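Nitrilotriacetate monooxygenase (Burkholderia pseudomallei, PDB 3SDO) probably acts as an FMN-dependent monooxygenase of the NtaA/SnaA/DszA family, using molecular oxygen to oxidise its substrate on a TIM-barrel scaffold. Local coordinates at residues A[14-19]-A[55-60]; A[215-220]-A[235-240]; A[266-271]-A[435-440]; A[271-276]-A[394-399]. All coordinates share one frame; numbering follows the deposited sequence.

Contact 1: A[14-19]-A[55-60]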
loop_
_atom_site.group_PDB
_atom_site.type_symbol
_atom_site.label_atom_id
_atom_site.label_comp_id
_atom_site.label_asym_id
_atom_site.label_seq_id
_atom_site.Cartn_x
_atom_site.Cartn_y
_atom_site.Cartn_z
ATOM N N VAL A 14 1.623 -18.473 -0.062
ATOM C CA VAL A 14 2.170 -18.347 -1.418
ATOM C C VAL A 14 2.781 -16.967 -1.630
ATOM O O VAL A 14 2.127 -15.924 -1.429
ATOM C CB VAL A 14 1.116 -18.710 -2.516
ATOM C CG1 VAL A 14 -0.115 -17.817 -2.435
ATOM C CG2 VAL A 14 1.716 -18.665 -3.871
ATOM N N LEU A 15 4.067 -16.992 -1.968
ATOM C CA LEU A 15 4.794 -15.819 -2.418
ATOM C C LEU A 15 4.331 -15.516 -3.826
ATOM O O LEU A 15 4.576 -16.306 -4.746
ATOM C CB LEU A 15 6.306 -16.074 -2.429
ATOM C CG LEU A 15 7.152 -15.031 -3.210
ATOM C CD1 LEU A 15 7.047 -13.676 -2.516
ATOM C CD2 LEU A 15 8.634 -15.439 -3.415
ATOM N N ILE A 16 3.671 -14.383 -4.033
ATOM C CA ILE A 16 3.297 -14.021 -5.395
ATOM C C ILE A 16 4.283 -12.979 -5.894
ATOM O O ILE A 16 4.088 -11.778 -5.712
ATOM C CB ILE A 16 1.849 -13.546 -5.485
ATOM C CG1 ILE A 16 0.930 -14.541 -4.775
ATOM C CG2 ILE A 16 1.446 -13.391 -6.930
ATOM C CD1 ILE A 16 -0.533 -14.162 -4.832
ATOM N N GLN A 17 5.374 -13.461 -6.487
ATOM C CA GLN A 17 6.437 -12.623 -6.991
ATOM C C GLN A 17 6.185 -12.346 -8.477
ATOM O O GLN A 17 6.991 -12.695 -9.325
ATOM C CB GLN A 17 7.774 -13.328 -6.799
ATOM C CG GLN A 17 9.004 -12.460 -6.931
ATOM C CD GLN A 17 9.266 -11.606 -5.700
ATOM O OE1 GLN A 17 8.335 -11.182 -5.024
ATOM N NE2 GLN A 17 10.542 -11.304 -5.440
ATOM N N GLY A 18 5.061 -11.696 -8.767
ATOM C CA GLY A 18 4.670 -11.409 -10.130
ATOM C C GLY A 18 4.721 -12.665 -10.961
ATOM O O GLY A 18 4.164 -13.697 -10.577
ATOM N N ALA A 19 5.471 -12.596 -12.046
ATOM C CA ALA A 19 5.632 -13.717 -12.975
ATOM C C ALA A 19 6.146 -14.991 -12.345
ATOM O O ALA A 19 5.808 -16.083 -12.809
ATOM C CB ALA A 19 6.542 -13.319 -14.153
ATOM N N ALA A 55 -3.346 -20.536 3.104
ATOM C CA ALA A 55 -3.689 -19.644 4.244
ATOM C C ALA A 55 -3.415 -18.159 3.984
ATOM O O ALA A 55 -4.124 -17.294 4.502
ATOM C CB ALA A 55 -2.910 -20.066 5.472
ATOM N N PHE A 56 -2.343 -17.848 3.260
ATOM C CA PHE A 56 -2.007 -16.431 3.021
ATOM C C PHE A 56 -1.271 -16.237 1.699
ATOM O O PHE A 56 -0.623 -17.158 1.203
ATOM C CB PHE A 56 -1.217 -15.809 4.207
ATOM C CG PHE A 56 0.084 -16.452 4.481
ATOM C CD1 PHE A 56 0.145 -17.598 5.242
ATOM C CD2 PHE A 56 1.276 -15.939 3.950
ATOM C CE1 PHE A 56 1.370 -18.220 5.490
ATOM C CE2 PHE A 56 2.478 -16.555 4.189
ATOM C CZ PHE A 56 2.533 -17.702 4.947
ATOM N N ALA A 57 -1.447 -15.050 1.121
ATOM C CA ALA A 57 -0.629 -14.552 0.021
ATOM C C ALA A 57 0.410 -13.612 0.631
ATOM O O ALA A 57 0.070 -12.811 1.510
ATOM C CB ALA A 57 -1.510 -13.801 -1.025
ATOM N N PHE A 58 1.658 -13.732 0.171
ATOM C CA PHE A 58 2.785 -12.948 0.650
ATOM C C PHE A 58 3.366 -12.121 -0.514
ATOM O O PHE A 58 3.681 -12.653 -1.586
ATOM C CB PHE A 58 3.846 -13.864 1.282
ATOM C CG PHE A 58 5.159 -13.172 1.609
ATOM C CD1 PHE A 58 5.179 -11.950 2.253
ATOM C CD2 PHE A 58 6.365 -13.755 1.268
ATOM C CE1 PHE A 58 6.389 -11.302 2.544
ATOM C CE2 PHE A 58 7.585 -13.126 1.555
ATOM C CZ PHE A 58 7.599 -11.902 2.186
ATOM N N ILE A 59 3.433 -10.815 -0.290
ATOM C CA ILE A 59 3.980 -9.839 -1.218
ATOM C C ILE A 59 5.279 -9.349 -0.616
ATOM O O ILE A 59 5.275 -8.588 0.362
ATOM C CB ILE A 59 3.013 -8.664 -1.446
ATOM C CG1 ILE A 59 1.675 -9.178 -1.986
ATOM C CG2 ILE A 59 3.595 -7.643 -2.453
ATOM C CD1 ILE A 59 1.799 -9.969 -3.314
ATOM N N ALA A 60 6.379 -9.862 -1.167
ATOM C CA ALA A 60 7.726 -9.433 -0.843
ATOM C C ALA A 60 7.947 -8.051 -1.450
ATOM O O ALA A 60 7.144 -7.586 -2.246
ATOM C CB ALA A 60 8.778 -10.443 -1.404
HETATM O O HOH W 1 6.093 -10.440 -4.049
#
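Val14 and Leu15 pair in parallel register with Ala57 and Phe58, and three backbone bonds document the pairing. Val14 N reaches Phe56 O at 2.9 Å. Val14 O takes Phe58 N at 2.8 Å with an N-H...O angle of 163°, and Ile16 N closes the ladder on Phe58 O at 3.0 Å.

Phe58 is the side chain to trace outward. Its CB leaves the strand beside the carbonyl it pairs with, 3.8 Å from Val14 O. CB points to the face that carries Leu15, and with CG anti to the backbone N (chi1 171°) the ring is carried beside Leu15 there. CD2 meets Leu15 CD1 at 3.8 Å, with CE2 slightly farther from the same methyl, an oblique approach to the ring. One ring face has the backbone N of Ala60 over its rim, and the side chain also touches Val96 and Thr98 of strand 94-100. The Leu15 methyl is shared: CD1 also touches Ala60 CB at 3.8 Å.

On the face of Val14 and Ala57 the contact is apolar: Ile16 CD1 rests 3.9 Å from Ala57 CB. Past the end of the ladder a water takes over, donating to Ile16 O and, at 2.6 Å, to Gln17 OE1 while accepting a weak bond from Ala60 N.

Within the barrel, strand 11-15 has strand 393-396 on its other flank, strand 56-59 continues to strand 94-100, and Ile59 faces outward onto helix 79-88.

Contact 2: A[215-220]-A[235-240]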
loop_
_atom_site.group_PDB
_atom_site.type_symbol
_atom_site.label_atom_id
_atom_site.label_comp_id
_atom_site.label_asym_id
_atom_site.label_seq_id
_atom_site.Cartn_x
_atom_site.Cartn_y
_atom_site.Cartn_z
ATOM N N VAL A 215 -0.527 -10.041 11.959
ATOM C CA VAL A 215 0.454 -11.091 12.257
ATOM C C VAL A 215 1.881 -10.656 11.828
ATOM O O VAL A 215 2.087 -10.078 10.725
ATOM C CB VAL A 215 0.056 -12.401 11.569
ATOM C CG1 VAL A 215 1.026 -13.545 11.918
ATOM C CG2 VAL A 215 -1.386 -12.781 11.972
ATOM N N ILE A 216 2.856 -10.894 12.701
ATOM C CA ILE A 216 4.231 -10.512 12.403
ATOM C C ILE A 216 4.992 -11.691 11.805
ATOM O O ILE A 216 5.108 -12.766 12.430
ATOM C CB ILE A 216 4.984 -10.008 13.658
ATOM C CG1 ILE A 216 4.245 -8.846 14.309
ATOM C CG2 ILE A 216 6.436 -9.591 13.316
ATOM C CD1 ILE A 216 3.875 -7.695 13.383
ATOM N N PHE A 217 5.497 -11.464 10.593
ATOM C CA PHE A 217 6.384 -12.369 9.886
ATOM C C PHE A 217 7.793 -11.796 9.933
ATOM O O PHE A 217 7.984 -10.570 9.903
ATOM C CB PHE A 217 5.943 -12.511 8.423
ATOM C CG PHE A 217 4.734 -13.381 8.237
ATOM C CD1 PHE A 217 3.497 -12.962 8.646
ATOM C CD2 PHE A 217 4.850 -14.611 7.625
ATOM C CE1 PHE A 217 2.401 -13.755 8.469
ATOM C CE2 PHE A 217 3.765 -15.438 7.471
ATOM C CZ PHE A 217 2.546 -15.017 7.901
ATOM N N GLN A 218 8.782 -12.675 10.020
ATOM C CA GLN A 218 10.178 -12.249 9.920
ATOM C C GLN A 218 11.001 -13.324 9.236
ATOM O O GLN A 218 10.587 -14.462 9.166
ATOM C CB GLN A 218 10.755 -11.954 11.302
ATOM C CG GLN A 218 10.139 -10.778 12.006
ATOM C CD GLN A 218 10.696 -10.552 13.380
ATOM O OE1 GLN A 218 11.815 -10.985 13.695
ATOM N NE2 GLN A 218 9.888 -9.908 14.242
ATOM N N ALA A 219 12.157 -12.959 8.711
ATOM C CA ALA A 219 13.041 -13.946 8.067
ATOM C C ALA A 219 14.499 -13.822 8.468
ATOM O O ALA A 219 15.383 -14.178 7.701
ATOM C CB ALA A 219 12.904 -13.861 6.563
ATOM N N GLY A 220 14.768 -13.373 9.689
ATOM C CA GLY A 220 16.154 -13.267 10.149
ATOM C C GLY A 220 16.846 -14.632 10.115
ATOM O O GLY A 220 16.241 -15.648 10.440
ATOM N N ALA A 235 5.464 -15.776 12.882
ATOM C CA ALA A 235 5.774 -16.711 11.812
ATOM C C ALA A 235 7.112 -16.304 11.211
ATOM O O ALA A 235 7.399 -15.122 11.081
ATOM C CB ALA A 235 4.689 -16.694 10.742
ATOM N N VAL A 236 7.937 -17.292 10.893
ATOM C CA VAL A 236 9.274 -17.070 10.444
ATOM C C VAL A 236 9.483 -17.883 9.202
ATOM O O VAL A 236 9.115 -19.043 9.148
ATOM C CB VAL A 236 10.300 -17.486 11.527
ATOM C CG1 VAL A 236 11.730 -17.172 11.073
ATOM C CG2 VAL A 236 9.972 -16.783 12.867
ATOM N N PHE A 237 10.061 -17.274 8.185
ATOM C CA PHE A 237 10.385 -18.017 7.006
ATOM C C PHE A 237 11.867 -17.990 6.655
ATOM O O PHE A 237 12.684 -17.363 7.336
ATOM C CB PHE A 237 9.465 -17.635 5.858
ATOM C CG PHE A 237 9.526 -16.221 5.456
ATOM C CD1 PHE A 237 10.360 -15.816 4.417
ATOM C CD2 PHE A 237 8.713 -15.292 6.068
ATOM C CE1 PHE A 237 10.394 -14.469 4.007
ATOM C CE2 PHE A 237 8.742 -13.972 5.685
ATOM C CZ PHE A 237 9.597 -13.553 4.655
ATOM N N SER A 238 12.203 -18.756 5.621
ATOM C CA SER A 238 13.546 -18.798 5.065
ATOM C C SER A 238 13.491 -19.047 3.565
ATOM O O SER A 238 12.418 -19.337 3.002
ATOM C CB SER A 238 14.301 -19.972 5.671
ATOM O OG SER A 238 13.715 -21.161 5.169
ATOM N N ASN A 239 14.655 -18.978 2.921
ATOM C CA ASN A 239 14.795 -19.462 1.542
ATOM C C ASN A 239 16.167 -20.123 1.324
ATOM O O ASN A 239 17.172 -19.711 1.915
ATOM C CB ASN A 239 14.562 -18.316 0.559
ATOM N N GLY A 240 16.191 -21.194 0.527
ATOM C CA GLY A 240 17.444 -21.825 0.107
ATOM C C GLY A 240 18.001 -22.910 1.011
ATOM O O GLY A 240 19.065 -23.493 0.715
HETATM O O HOH W 2 15.387 -17.152 7.337
#
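Two first torsions set up the pairing of Phe217 with Ala235 and of Phe237 with Ala219. In Phe217, CG lies anti to the carbonyl carbon (chi1 -76°), and this brings the ring alongside the neighbouring strand; in Phe237, CG sits between the backbone N and the carbonyl carbon (chi1 61°), which folds the ring back toward strand 215-218.

Each ring then receives an alanine methyl on one face. Ala235 CB is 3.8 Å from the Phe217 centroid, displaced toward the CE2 side of the rim, and Ala219 CB stands over the Phe237 face, nearest to CE1 at 3.6 Å. Both are CH-pi contacts, the methyls lying less than 20° from the ring normals. The aromatic residues also meet each other: Phe217 CB comes to the edge of the Phe237 ring, 4.2 Å from CE2.

Strand 215-218, helix 223-232 and strand 235-238 form a beta-alpha-beta crossover, the repeating element of a TIM barrel, and the two parallel strands are joined directly by backbone bonds. Ala235 N binds Ile216 O at 3.1 Å, Gln218 N binds Ala235 O at 3.0 Å, and Phe237 N binds Gln218 O at 3.0 Å.

On the reverse face, Val236 CG1 leans on Gln218 O at 3.5 Å, while the Gln218 amide turns away and gives its NE2 to Ser232. Past the last backbone bond a water bridges Ala219 O and Phe237 O, donating to both, with 2.7 Å to Phe237 O.

Contact 3: A[266-271]-A[435-440]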
loop_
_atom_site.group_PDB
_atom_site.type_symbol
_atom_site.label_atom_id
_atom_site.label_comp_id
_atom_site.label_asym_id
_atom_site.label_seq_id
_atom_site.Cartn_x
_atom_site.Cartn_y
_atom_site.Cartn_z
ATOM N N HIS A 266 3.336 -21.244 19.147
ATOM C CA HIS A 266 2.693 -20.155 18.405
ATOM C C HIS A 266 3.696 -19.325 17.611
ATOM O O HIS A 266 3.395 -18.204 17.203
ATOM C CB HIS A 266 1.909 -19.256 19.346
ATOM C CG HIS A 266 0.904 -19.995 20.163
ATOM N ND1 HIS A 266 0.073 -20.948 19.617
ATOM C CD2 HIS A 266 0.594 -19.926 21.479
ATOM C CE1 HIS A 266 -0.691 -21.451 20.568
ATOM N NE2 HIS A 266 -0.391 -20.856 21.710
ATOM N N VAL A 267 4.884 -19.869 17.394
ATOM C CA VAL A 267 5.833 -19.250 16.468
ATOM C C VAL A 267 6.010 -20.220 15.343
ATOM O O VAL A 267 6.730 -21.215 15.482
ATOM C CB VAL A 267 7.182 -18.977 17.109
ATOM C CG1 VAL A 267 8.122 -18.266 16.071
ATOM C CG2 VAL A 267 6.998 -18.186 18.426
ATOM N N LYS A 268 5.334 -19.943 14.235
ATOM C CA LYS A 268 5.288 -20.867 13.116
ATOM C C LYS A 268 6.544 -20.744 12.242
ATOM O O LYS A 268 6.986 -19.630 11.919
ATOM C CB LYS A 268 4.044 -20.591 12.262
ATOM C CG LYS A 268 2.721 -20.557 13.031
ATOM C CD LYS A 268 2.382 -21.895 13.690
ATOM C CE LYS A 268 0.968 -21.842 14.212
ATOM N NZ LYS A 268 0.501 -23.061 14.888
ATOM N N VAL A 269 7.103 -21.866 11.825
ATOM C CA VAL A 269 8.280 -21.856 10.948
ATOM C C VAL A 269 7.909 -22.405 9.574
ATOM O O VAL A 269 7.469 -23.555 9.459
ATOM C CB VAL A 269 9.435 -22.645 11.557
ATOM C CG1 VAL A 269 10.592 -22.764 10.577
ATOM C CG2 VAL A 269 9.907 -22.002 12.886
ATOM N N PHE A 270 8.109 -21.577 8.546
ATOM C CA PHE A 270 7.685 -21.847 7.169
ATOM C C PHE A 270 8.857 -21.730 6.180
ATOM O O PHE A 270 9.114 -20.659 5.626
ATOM C CB PHE A 270 6.584 -20.847 6.780
ATOM C CG PHE A 270 5.315 -20.960 7.615
ATOM C CD1 PHE A 270 4.899 -22.179 8.166
ATOM C CD2 PHE A 270 4.527 -19.860 7.827
ATOM C CE1 PHE A 270 3.708 -22.259 8.907
ATOM C CE2 PHE A 270 3.343 -19.940 8.528
ATOM C CZ PHE A 270 2.929 -21.109 9.075
ATOM N N PRO A 271 9.596 -22.819 5.959
ATOM C CA PRO A 271 10.662 -22.685 4.973
ATOM C C PRO A 271 10.094 -22.526 3.581
ATOM O O PRO A 271 9.005 -23.018 3.306
ATOM C CB PRO A 271 11.445 -23.990 5.081
ATOM C CG PRO A 271 10.710 -24.852 5.961
ATOM C CD PRO A 271 9.530 -24.160 6.540
ATOM N N LEU A 435 -3.957 -19.861 10.867
ATOM C CA LEU A 435 -2.659 -20.346 11.324
ATOM C C LEU A 435 -2.733 -21.007 12.695
ATOM O O LEU A 435 -1.728 -21.517 13.174
ATOM C CB LEU A 435 -1.613 -19.211 11.341
ATOM C CG LEU A 435 -1.337 -18.513 9.996
ATOM C CD1 LEU A 435 -0.275 -17.411 10.143
ATOM C CD2 LEU A 435 -0.950 -19.541 8.897
ATOM N N GLY A 436 -3.904 -20.994 13.317
ATOM C CA GLY A 436 -4.091 -21.600 14.614
ATOM C C GLY A 436 -3.451 -20.773 15.708
ATOM O O GLY A 436 -3.083 -21.310 16.756
ATOM N N LEU A 437 -3.285 -19.472 15.452
ATOM C CA LEU A 437 -2.777 -18.550 16.471
ATOM C C LEU A 437 -3.949 -17.970 17.279
ATOM O O LEU A 437 -5.016 -17.723 16.728
ATOM C CB LEU A 437 -1.995 -17.410 15.825
ATOM C CG LEU A 437 -0.729 -17.792 15.063
ATOM C CD1 LEU A 437 -0.249 -16.615 14.224
ATOM C CD2 LEU A 437 0.376 -18.268 16.009
ATOM N N PRO A 438 -3.744 -17.729 18.580
ATOM C CA PRO A 438 -4.789 -17.111 19.388
ATOM C C PRO A 438 -4.989 -15.633 19.054
ATOM O O PRO A 438 -4.035 -14.933 18.708
ATOM C CB PRO A 438 -4.281 -17.260 20.823
ATOM C CG PRO A 438 -2.870 -17.621 20.737
ATOM C CD PRO A 438 -2.569 -18.129 19.376
ATOM N N TYR A 439 -6.237 -15.190 19.148
ATOM C CA TYR A 439 -6.600 -13.780 19.052
ATOM C C TYR A 439 -5.619 -12.942 19.874
ATOM O O TYR A 439 -5.281 -13.293 20.995
ATOM C CB TYR A 439 -8.059 -13.581 19.519
ATOM C CG TYR A 439 -8.470 -12.136 19.542
ATOM C CD1 TYR A 439 -8.337 -11.368 20.709
ATOM C CD2 TYR A 439 -8.925 -11.503 18.389
ATOM C CE1 TYR A 439 -8.680 -10.028 20.720
ATOM C CE2 TYR A 439 -9.280 -10.179 18.396
ATOM C CZ TYR A 439 -9.151 -9.445 19.552
ATOM O OH TYR A 439 -9.492 -8.128 19.532
ATOM N N LYS A 440 -5.140 -11.845 19.304
ATOM C CA LYS A 440 -4.162 -11.002 19.981
ATOM C C LYS A 440 -4.853 -10.001 20.910
ATOM O O LYS A 440 -5.330 -8.965 20.453
ATOM C CB LYS A 440 -3.310 -10.275 18.947
ATOM C CG LYS A 440 -2.212 -9.401 19.534
ATOM C CD LYS A 440 -0.914 -10.146 19.694
ATOM C CE LYS A 440 0.165 -9.266 20.339
ATOM N NZ LYS A 440 1.495 -9.564 19.738
HETATM O O HOH W 3 -0.562 -22.433 17.184
#
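The imidazole of His266 has Pro438 on one face and a water at its edge. Pro438 CD stands almost exactly over the ring centre, 3.9 Å from the centroid and 9° off the normal, a CH-pi contact. In the ring plane, the water lies 2.9 Å from His266 ND1. The Phe270 ring is met obliquely instead, Leu435 CD2 approaching its CZ at 4.2 Å.

That edge water links both segments. It accepts a bond from Lys268 NZ at 2.6 Å and donates to Gly436 O at 2.8 Å, giving the ammonium group and the carbonyl an indirect connection. The Lys268 chain bends at chi2 (-63°) and then runs extended past Leu435 O; CE lies implausibly near that oxygen, so the exact placing of the chain end is doubtful. Leu437 runs alongside the lysine, pointing the other way, and its CD2 presses against His266 O at 3.2 Å while also touching His266 CB.

Gly436, at a positive phi of 74°, is the first residue to leave helical angles after the preceding helix, in a Schellman motif, from which the chain turns to run roughly antiparallel to the start of strand 268-277. Since Ala55 and Phe56 also touch that helix and Val215 touches Leu437, the C-terminal segment packs across the N-terminal end of the barrel strands, the end of a TIM barrel remote from the cofactor side and, here, away from the predicted FMN residues.

Contact 4: A[271-276]-A[394-399]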
loop_
_atom_site.group_PDB
_atom_site.type_symbol
_atom_site.label_atom_id
_atom_site.label_comp_id
_atom_site.label_asym_id
_atom_site.label_seq_id
_atom_site.Cartn_x
_atom_site.Cartn_y
_atom_site.Cartn_z
ATOM N N PRO A 271 9.596 -22.819 5.959
ATOM C CA PRO A 271 10.662 -22.685 4.973
ATOM C C PRO A 271 10.094 -22.526 3.581
ATOM O O PRO A 271 9.005 -23.018 3.306
ATOM C CB PRO A 271 11.445 -23.990 5.081
ATOM C CG PRO A 271 10.710 -24.852 5.961
ATOM C CD PRO A 271 9.530 -24.160 6.540
ATOM N N GLY A 272 10.832 -21.813 2.743
ATOM C CA GLY A 272 10.506 -21.605 1.351
ATOM C C GLY A 272 10.904 -22.771 0.491
ATOM O O GLY A 272 12.000 -23.316 0.652
ATOM N N ILE A 273 9.996 -23.184 -0.390
ATOM C CA ILE A 273 10.244 -24.274 -1.301
ATOM C C ILE A 273 9.582 -23.925 -2.610
ATOM O O ILE A 273 8.634 -23.109 -2.635
ATOM C CB ILE A 273 9.691 -25.636 -0.798
ATOM C CG1 ILE A 273 8.181 -25.569 -0.530
ATOM C CG2 ILE A 273 10.407 -26.045 0.466
ATOM C CD1 ILE A 273 7.531 -26.953 -0.262
ATOM N N GLY A 274 10.107 -24.523 -3.677
ATOM C CA GLY A 274 9.641 -24.311 -5.043
ATOM C C GLY A 274 9.470 -25.615 -5.797
ATOM O O GLY A 274 10.244 -25.920 -6.699
ATOM N N PRO A 275 8.449 -26.393 -5.441
ATOM C CA PRO A 275 8.265 -27.715 -6.041
ATOM C C PRO A 275 7.848 -27.696 -7.512
ATOM O O PRO A 275 7.100 -26.826 -7.930
ATOM C CB PRO A 275 7.141 -28.317 -5.193
ATOM C CG PRO A 275 6.406 -27.112 -4.666
ATOM C CD PRO A 275 7.466 -26.147 -4.370
ATOM N N ILE A 276 8.299 -28.696 -8.259
ATOM C CA ILE A 276 7.927 -28.883 -9.647
ATOM C C ILE A 276 7.437 -30.312 -9.816
ATOM O O ILE A 276 8.185 -31.267 -9.558
ATOM C CB ILE A 276 9.142 -28.652 -10.571
ATOM C CG1 ILE A 276 9.737 -27.256 -10.339
ATOM C CG2 ILE A 276 8.759 -28.868 -12.049
ATOM C CD1 ILE A 276 10.962 -26.945 -11.242
ATOM N N PHE A 394 4.782 -24.358 4.822
ATOM C CA PHE A 394 5.715 -23.937 3.791
ATOM C C PHE A 394 5.316 -22.627 3.126
ATOM O O PHE A 394 4.142 -22.358 2.930
ATOM C CB PHE A 394 5.833 -25.001 2.711
ATOM C CG PHE A 394 6.338 -26.305 3.215
ATOM C CD1 PHE A 394 7.690 -26.520 3.351
ATOM C CD2 PHE A 394 5.455 -27.320 3.565
ATOM C CE1 PHE A 394 8.174 -27.745 3.849
ATOM C CE2 PHE A 394 5.925 -28.522 4.063
ATOM C CZ PHE A 394 7.300 -28.733 4.185
ATOM N N MET A 395 6.315 -21.838 2.773
ATOM C CA MET A 395 6.136 -20.672 1.908
ATOM C C MET A 395 6.417 -21.104 0.469
ATOM O O MET A 395 7.565 -21.389 0.122
ATOM C CB MET A 395 7.106 -19.570 2.337
ATOM C CG MET A 395 6.923 -18.231 1.645
ATOM S SD MET A 395 5.572 -17.235 2.332
ATOM C CE MET A 395 6.212 -16.760 3.974
ATOM N N LEU A 396 5.388 -21.134 -0.369
ATOM C CA LEU A 396 5.540 -21.560 -1.759
ATOM C C LEU A 396 6.099 -20.418 -2.581
ATOM O O LEU A 396 5.474 -19.365 -2.685
ATOM C CB LEU A 396 4.205 -22.016 -2.329
ATOM C CG LEU A 396 3.564 -23.156 -1.552
ATOM C CD1 LEU A 396 2.057 -23.188 -1.821
ATOM C CD2 LEU A 396 4.239 -24.487 -1.927
ATOM N N GLY A 397 7.295 -20.636 -3.129
ATOM C CA GLY A 397 7.955 -19.691 -4.020
ATOM C C GLY A 397 8.139 -20.370 -5.353
ATOM O O GLY A 397 9.219 -20.882 -5.641
ATOM N N LEU A 398 7.080 -20.394 -6.163
ATOM C CA LEU A 398 7.093 -21.218 -7.367
ATOM C C LEU A 398 7.887 -20.525 -8.474
ATOM O O LEU A 398 7.761 -19.320 -8.673
ATOM C CB LEU A 398 5.679 -21.565 -7.824
ATOM C CG LEU A 398 4.994 -22.474 -6.796
ATOM C CD1 LEU A 398 3.515 -22.183 -6.688
ATOM C CD2 LEU A 398 5.304 -23.960 -7.098
ATOM N N PRO A 399 8.727 -21.292 -9.194
ATOM C CA PRO A 399 9.565 -20.684 -10.216
ATOM C C PRO A 399 8.759 -19.829 -11.227
ATOM O O PRO A 399 9.184 -18.738 -11.599
ATOM C CB PRO A 399 10.225 -21.906 -10.895
ATOM C CG PRO A 399 10.276 -22.915 -9.871
ATOM C CD PRO A 399 9.001 -22.731 -9.056
#
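Pro271 to Ile273 and Phe394 to Leu396 are parallel neighbours in the TIM barrel, their short axes 4.6 Å apart and inclined by 37°. Strand 393-396 is the last of the barrel, flanked on its other side by strand 11-15.

Backbone bonds come first. Met395 N donates to Pro271 O at 3.0 Å. Ile273 N reaches Met395 O at 3.1 Å, and Gly397 N meets Ile273 O at 2.9 Å with a nearly straight N-H...O angle of 176°. Weaker CA-H...O contacts accompany the ladder, among them Gly272 CA to Met395 O at 3.2 Å. Beyond it the bare backbones of two glycines come together, Gly274 CA being 3.5 Å from Gly397 O.

Apolar packing is concentrated on the face of Ile273 and Leu396. CG1 of Ile273 lies between its own backbone N and carbonyl carbon (chi1 57°), and from there Ile273 CD1 approaches the Phe394 ring obliquely, 3.6 Å from Phe394 CD1. Pro271 O lies at the edge of that ring. Helix 375-387 covers this cluster through Met382, which touches both Ile273 and Phe394. Farther along, Phe408 of helix 401-418 packs on Pro275 and Leu396. The Pro275 ring and the Leu398 side chain meet at about a right angle, and Leu398 CD2 is 3.5 Å from Pro275 O.

Overall arrangement
Contacts 1, 2 and 4 are parallel strand pairs of one closed barrel, and contact 3 packs the C-terminal segment against its N-terminal end. Contacts 1 and 4 are adjoining, centres about 10 Å apart, with Leu15 N 2.9 Å from Leu396 O. Contacts 3 and 4 share Pro271 and strand 268-277, which also borders strand 235-238 of contact 2. Inside the barrel the pairs meet: Phe58 CZ lies 3.6 Å from Phe237 CZ, and Phe58 CD2 3.7 Å from Met395 SD. This core adjoins the predicted FMN site, the nearest side-chain atoms of Phe58 and Phe237 being about 3 Å and about 6 Å from the side chain of Thr98.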